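Local coordinates for mitochondrial import inner membrane translocase subunit TIM8 (Saccharomyces cerevisiae, PDB 3CJH), which helps insert some multi-pass proteins into the mitochondrial inner membrane as an intermembrane-space chaperone and is needed to transfer beta-barrel precursors to the outer-membrane sorting machinery, at residues E38-C41 and L42-V46; N47-L50 and D51-R55. All coordinates share one frame; numbering follows the deposited sequence.

Interaction 1: residues E38-C41 and L42-V46; sequences EEQC and LSNCV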
loop_
_atom_site.group_PDB
_atom_site.type_symbol
_atom_site.label_atom_id
_atom_site.label_comp_id
_atom_site.label_asym_id
_atom_site.label_seq_id
_atom_site.Cartn_x
_atom_site.Cartn_y
_atom_site.Cartn_z
ATOM N N GLU B 38 -6.413 8.911 -20.985
ATOM C CA GLU B 38 -6.494 8.776 -19.524
ATOM C C GLU B 38 -7.878 9.001 -18.946
ATOM O O GLU B 38 -8.133 8.606 -17.826
ATOM C CB GLU B 38 -5.426 9.630 -18.788
ATOM C CG GLU B 38 -5.627 11.127 -18.738
ATOM C CD GLU B 38 -4.295 11.929 -18.517
ATOM O OE1 GLU B 38 -3.405 11.492 -17.743
ATOM O OE2 GLU B 38 -4.134 13.020 -19.117
ATOM N N GLU B 39 -8.781 9.603 -19.709
ATOM C CA GLU B 39 -10.152 9.786 -19.244
ATOM C C GLU B 39 -10.970 8.489 -19.373
ATOM O O GLU B 39 -11.802 8.165 -18.525
ATOM C CB GLU B 39 -10.839 10.905 -20.030
ATOM C CG GLU B 39 -11.714 11.769 -19.135
ATOM C CD GLU B 39 -12.491 12.837 -19.885
ATOM O OE1 GLU B 39 -12.864 12.589 -21.058
ATOM O OE2 GLU B 39 -12.733 13.924 -19.288
ATOM N N GLN B 40 -10.725 7.764 -20.457
ATOM C CA GLN B 40 -11.409 6.505 -20.755
ATOM C C GLN B 40 -10.843 5.357 -19.878
ATOM O O GLN B 40 -11.568 4.485 -19.391
ATOM C CB GLN B 40 -11.221 6.211 -22.245
ATOM C CG GLN B 40 -12.056 5.073 -22.798
ATOM C CD GLN B 40 -13.550 5.434 -22.952
ATOM O OE1 GLN B 40 -13.907 6.595 -23.160
ATOM N NE2 GLN B 40 -14.425 4.422 -22.862
ATOM N N CYS B 41 -9.530 5.373 -19.675
ATOM C CA CYS B 41 -8.856 4.461 -18.740
ATOM C C CYS B 41 -9.478 4.589 -17.348
ATOM O O CYS B 41 -9.737 3.605 -16.667
ATOM C CB CYS B 41 -7.364 4.821 -18.676
ATOM S SG CYS B 41 -6.303 3.810 -17.551
ATOM N N LEU B 42 -9.723 5.833 -16.958
ATOM C CA LEU B 42 -10.307 6.181 -15.664
ATOM C C LEU B 42 -11.725 5.604 -15.450
ATOM O O LEU B 42 -12.046 5.090 -14.402
ATOM C CB LEU B 42 -10.316 7.704 -15.538
ATOM C CG LEU B 42 -9.625 8.361 -14.338
ATOM C CD1 LEU B 42 -8.466 7.554 -13.758
ATOM C CD2 LEU B 42 -9.133 9.782 -14.718
ATOM N N SER B 43 -12.567 5.670 -16.466
ATOM C CA SER B 43 -13.953 5.196 -16.355
ATOM C C SER B 43 -14.072 3.688 -16.556
ATOM O O SER B 43 -14.883 3.042 -15.880
ATOM C CB SER B 43 -14.847 5.911 -17.357
ATOM O OG SER B 43 -14.496 5.565 -18.684
ATOM N N ASN B 44 -13.306 3.142 -17.503
ATOM C CA ASN B 44 -13.090 1.681 -17.597
ATOM C C ASN B 44 -12.612 1.092 -16.262
ATOM O O ASN B 44 -13.152 0.114 -15.783
ATOM C CB ASN B 44 -11.987 1.361 -18.607
ATOM C CG ASN B 44 -12.382 1.611 -20.041
ATOM O OD1 ASN B 44 -13.562 1.821 -20.375
ATOM N ND2 ASN B 44 -11.374 1.590 -20.914
ATOM N N CYS B 45 -11.572 1.685 -15.685
ATOM C CA CYS B 45 -10.998 1.220 -14.394
ATOM C C CYS B 45 -12.085 1.026 -13.301
ATOM O O CYS B 45 -12.194 -0.059 -12.718
ATOM C CB CYS B 45 -9.900 2.195 -13.925
ATOM S SG CYS B 45 -9.032 1.811 -12.373
ATOM N N VAL B 46 -12.902 2.057 -13.067
ATOM C CA VAL B 46 -14.026 1.976 -12.119
ATOM C C VAL B 46 -14.994 0.813 -12.454
ATOM O O VAL B 46 -15.390 0.042 -11.567
ATOM C CB VAL B 46 -14.918 3.251 -12.111
ATOM C CG1 VAL B 46 -15.660 3.368 -10.777
ATOM C CG2 VAL B 46 -14.131 4.500 -12.391
#

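Interaction 2: residues N47-L50 and D51-R55; sequences NRFL and DTNIR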
loop_
_atom_site.group_PDB
_atom_site.type_symbol
_atom_site.label_atom_id
_atom_site.label_comp_id
_atom_site.label_asym_id
_atom_site.label_seq_id
_atom_site.Cartn_x
_atom_site.Cartn_y
_atom_site.Cartn_z
ATOM N N ASN B 47 -15.393 0.719 -13.723
ATOM C CA ASN B 47 -16.368 -0.280 -14.162
ATOM C C ASN B 47 -15.839 -1.697 -13.984
ATOM O O ASN B 47 -16.489 -2.579 -13.415
ATOM C CB ASN B 47 -16.722 -0.060 -15.641
ATOM C CG ASN B 47 -17.839 0.931 -15.819
ATOM O OD1 ASN B 47 -18.968 0.647 -15.452
ATOM N ND2 ASN B 47 -17.537 2.093 -16.375
ATOM N N ARG B 48 -14.642 -1.891 -14.512
ATOM C CA ARG B 48 -13.899 -3.136 -14.393
ATOM C C ARG B 48 -13.713 -3.533 -12.915
ATOM O O ARG B 48 -13.808 -4.708 -12.545
ATOM C CB ARG B 48 -12.536 -2.963 -15.088
ATOM C CG ARG B 48 -12.127 -4.091 -15.977
ATOM C CD ARG B 48 -13.235 -4.524 -16.977
ATOM N NE ARG B 48 -13.567 -3.507 -17.969
ATOM C CZ ARG B 48 -14.778 -2.979 -18.180
ATOM N NH1 ARG B 48 -15.849 -3.351 -17.477
ATOM N NH2 ARG B 48 -14.927 -2.069 -19.137
ATOM N N PHE B 49 -13.483 -2.542 -12.062
ATOM C CA PHE B 49 -13.366 -2.819 -10.635
ATOM C C PHE B 49 -14.682 -3.322 -10.025
ATOM O O PHE B 49 -14.689 -4.278 -9.264
ATOM C CB PHE B 49 -12.896 -1.591 -9.872
ATOM C CG PHE B 49 -12.030 -1.937 -8.746
ATOM C CD1 PHE B 49 -12.588 -2.309 -7.528
ATOM C CD2 PHE B 49 -10.635 -1.994 -8.923
ATOM C CE1 PHE B 49 -11.773 -2.684 -6.473
ATOM C CE2 PHE B 49 -9.812 -2.370 -7.888
ATOM C CZ PHE B 49 -10.383 -2.723 -6.652
ATOM N N LEU B 50 -15.788 -2.667 -10.371
ATOM C CA LEU B 50 -17.126 -3.068 -9.898
ATOM C C LEU B 50 -17.494 -4.467 -10.364
ATOM O O LEU B 50 -18.030 -5.256 -9.593
ATOM C CB LEU B 50 -18.186 -2.075 -10.385
ATOM C CG LEU B 50 -18.032 -0.706 -9.722
ATOM C CD1 LEU B 50 -18.642 0.406 -10.563
ATOM C CD2 LEU B 50 -18.615 -0.744 -8.295
ATOM N N ASP B 51 -17.199 -4.749 -11.635
ATOM C CA ASP B 51 -17.405 -6.077 -12.238
ATOM C C ASP B 51 -16.664 -7.149 -11.429
ATOM O O ASP B 51 -17.220 -8.206 -11.123
ATOM C CB ASP B 51 -16.905 -6.111 -13.698
ATOM C CG ASP B 51 -17.801 -5.324 -14.671
ATOM O OD1 ASP B 51 -19.046 -5.414 -14.580
ATOM O OD2 ASP B 51 -17.267 -4.630 -15.567
ATOM N N THR B 52 -15.412 -6.858 -11.070
ATOM C CA THR B 52 -14.616 -7.756 -10.230
ATOM C C THR B 52 -15.304 -8.026 -8.878
ATOM O O THR B 52 -15.483 -9.166 -8.477
ATOM C CB THR B 52 -13.230 -7.174 -9.970
ATOM O OG1 THR B 52 -12.602 -6.888 -11.212
ATOM C CG2 THR B 52 -12.374 -8.150 -9.226
ATOM N N ASN B 53 -15.686 -6.972 -8.175
ATOM C CA ASN B 53 -16.358 -7.144 -6.903
ATOM C C ASN B 53 -17.491 -8.169 -7.014
ATOM O O ASN B 53 -17.540 -9.119 -6.230
ATOM C CB ASN B 53 -16.899 -5.805 -6.372
ATOM C CG ASN B 53 -15.820 -4.941 -5.737
ATOM O OD1 ASN B 53 -15.287 -5.274 -4.678
ATOM N ND2 ASN B 53 -15.515 -3.812 -6.367
ATOM N N ILE B 54 -18.374 -7.986 -8.002
ATOM C CA ILE B 54 -19.551 -8.858 -8.176
ATOM C C ILE B 54 -19.110 -10.294 -8.442
ATOM O O ILE B 54 -19.616 -11.237 -7.850
ATOM C CB ILE B 54 -20.474 -8.444 -9.363
ATOM C CG1 ILE B 54 -20.703 -6.937 -9.434
ATOM C CG2 ILE B 54 -21.820 -9.123 -9.232
ATOM C CD1 ILE B 54 -21.621 -6.523 -10.561
ATOM N N ARG B 55 -18.164 -10.451 -9.350
ATOM C CA ARG B 55 -17.619 -11.767 -9.670
ATOM C C ARG B 55 -17.086 -12.474 -8.409
ATOM O O ARG B 55 -17.331 -13.660 -8.183
ATOM C CB ARG B 55 -16.479 -11.613 -10.673
ATOM C CG ARG B 55 -16.302 -12.787 -11.575
ATOM C CD ARG B 55 -17.276 -12.695 -12.710
ATOM N NE ARG B 55 -17.052 -13.751 -13.685
ATOM C CZ ARG B 55 -17.654 -14.936 -13.689
ATOM N NH1 ARG B 55 -18.547 -15.261 -12.748
ATOM N NH2 ARG B 55 -17.358 -15.815 -14.644
#

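Interaction 1: residues E38-C41 and L42-V46
Asn-44 sits one helical turn after Gln-40, and its side chain lies against the backbone carbonyl of that residue. Asn-44 CB is 3.2 Å from Gln-40 O. With CG anti to its own carbonyl carbon (chi1 -71°), the amide stays beside the backbone N, and Asn-44 CG is 3.1 Å from Gln-40 O. At the tip, Asn-44 OD1 comes within 3.7 Å of Gln-40 NE2, and the two amide planes are turned 74° apart. ND2 does not bond to Gln-40 O; its hydrogen bond goes to the backbone of another protein's chain. Changing Asn-44 to an alanine would probably leave that neighbouring backbone without its amide donor and take away the amide that packs beside Gln-40 O.

Two donors grip Gln-40 O, with a weak third bond from Ser-43 N. Asn-44 N donates to Gln-40 O at 2.9 Å, and Ser-43 OG donates to Gln-40 O at 3.2 Å from the same face of the carbonyl plane. Leu-42 bends back over the preceding turn, Leu-42 CD2 lying 3.5 Å from Glu-38 O, and its side chain also touches Cys-21 and Cys-25 of helix 7-25.

This is the second CX3C half of the twin CX3C motif. Cys-45 N bonds to Cys-41 O at 2.8 Å, one turn apart. Both sulfurs are anti to their backbone N and form disulfides, Cys-41 with Cys-25 and Cys-45 with Cys-21. The chemistry is therefore divided: the cysteines tie this helix covalently to helix 7-25, while the asparagine amide is used for binding between subunits.

Interaction 2: residues N47-L50 and D51-R55
Arg-48 O takes two hydrogen bonds from one residue, Thr-52. Thr-52 OG1 donates to Arg-48 O at 2.8 Å and Thr-52 N to Arg-48 O at 3.1 Å, and they arrive from opposite faces of the carbonyl plane. The hydroxyl can reach back because OG1 is anti to its own carbonyl carbon (chi1 -55°), which sets it beside the backbone N. This fixes the rotation of a buried threonine and gives its hydroxyl hydrogen an acceptor.

The Arg-48 side chain bends at chi2 and chi3 and comes alongside Asp-51. Arg-48 NH1 meets Asp-51 OD2 at 2.7 Å in a salt bridge. The carboxylate lies at the guanidinium edge, with the planes only 12° apart. The hydrogen bond within the pair is weak, its N-H poorly aimed. Asp-51 OD1 has a second partner, a basic side chain of another protein's chain.

These are i to i+3 and i to i+4 contacts along helix 36-62, the second helix of the small Tim helical hairpin. Asp-51 N closes one turn onto Asn-47 O at 2.9 Å. On another side, the Phe-49 ring packs on Ile-20 of helix 7-25 and meets an aromatic ring of another protein's chain. Asn-53 ND2 stands at the edge of the Phe-49 ring, 3.5 Å from Phe-49 CD1, with ring and amide planes 55° apart. Asn-53 OD1 is hydrogen-bonded to a polar side chain of another protein's chain.

Both interactions lie on helix 36-62 and follow one another in the sequence, with centres about 14 Å apart. Interaction 1 holds the cysteines of the second CX3C half, where disulfides join the helix to helix 7-25. In interaction 2 the touch on that helix comes from side-chain packing, by Phe-49 and Leu-50. A hydrogen bond from Asn-47 ND2 to Ser-43 O bridges the two contacts. Chains of other proteins in the six-chain assembly touch both regions. Glu-38 OE2 takes a hydrogen bond from Ser-35 N and also forms a salt bridge with a basic side chain of another protein's chain. Asn-47 OD1 is hydrogen-bonded to a basic side chain of another protein's chain. The helix thus serves the hairpin and the assembly together.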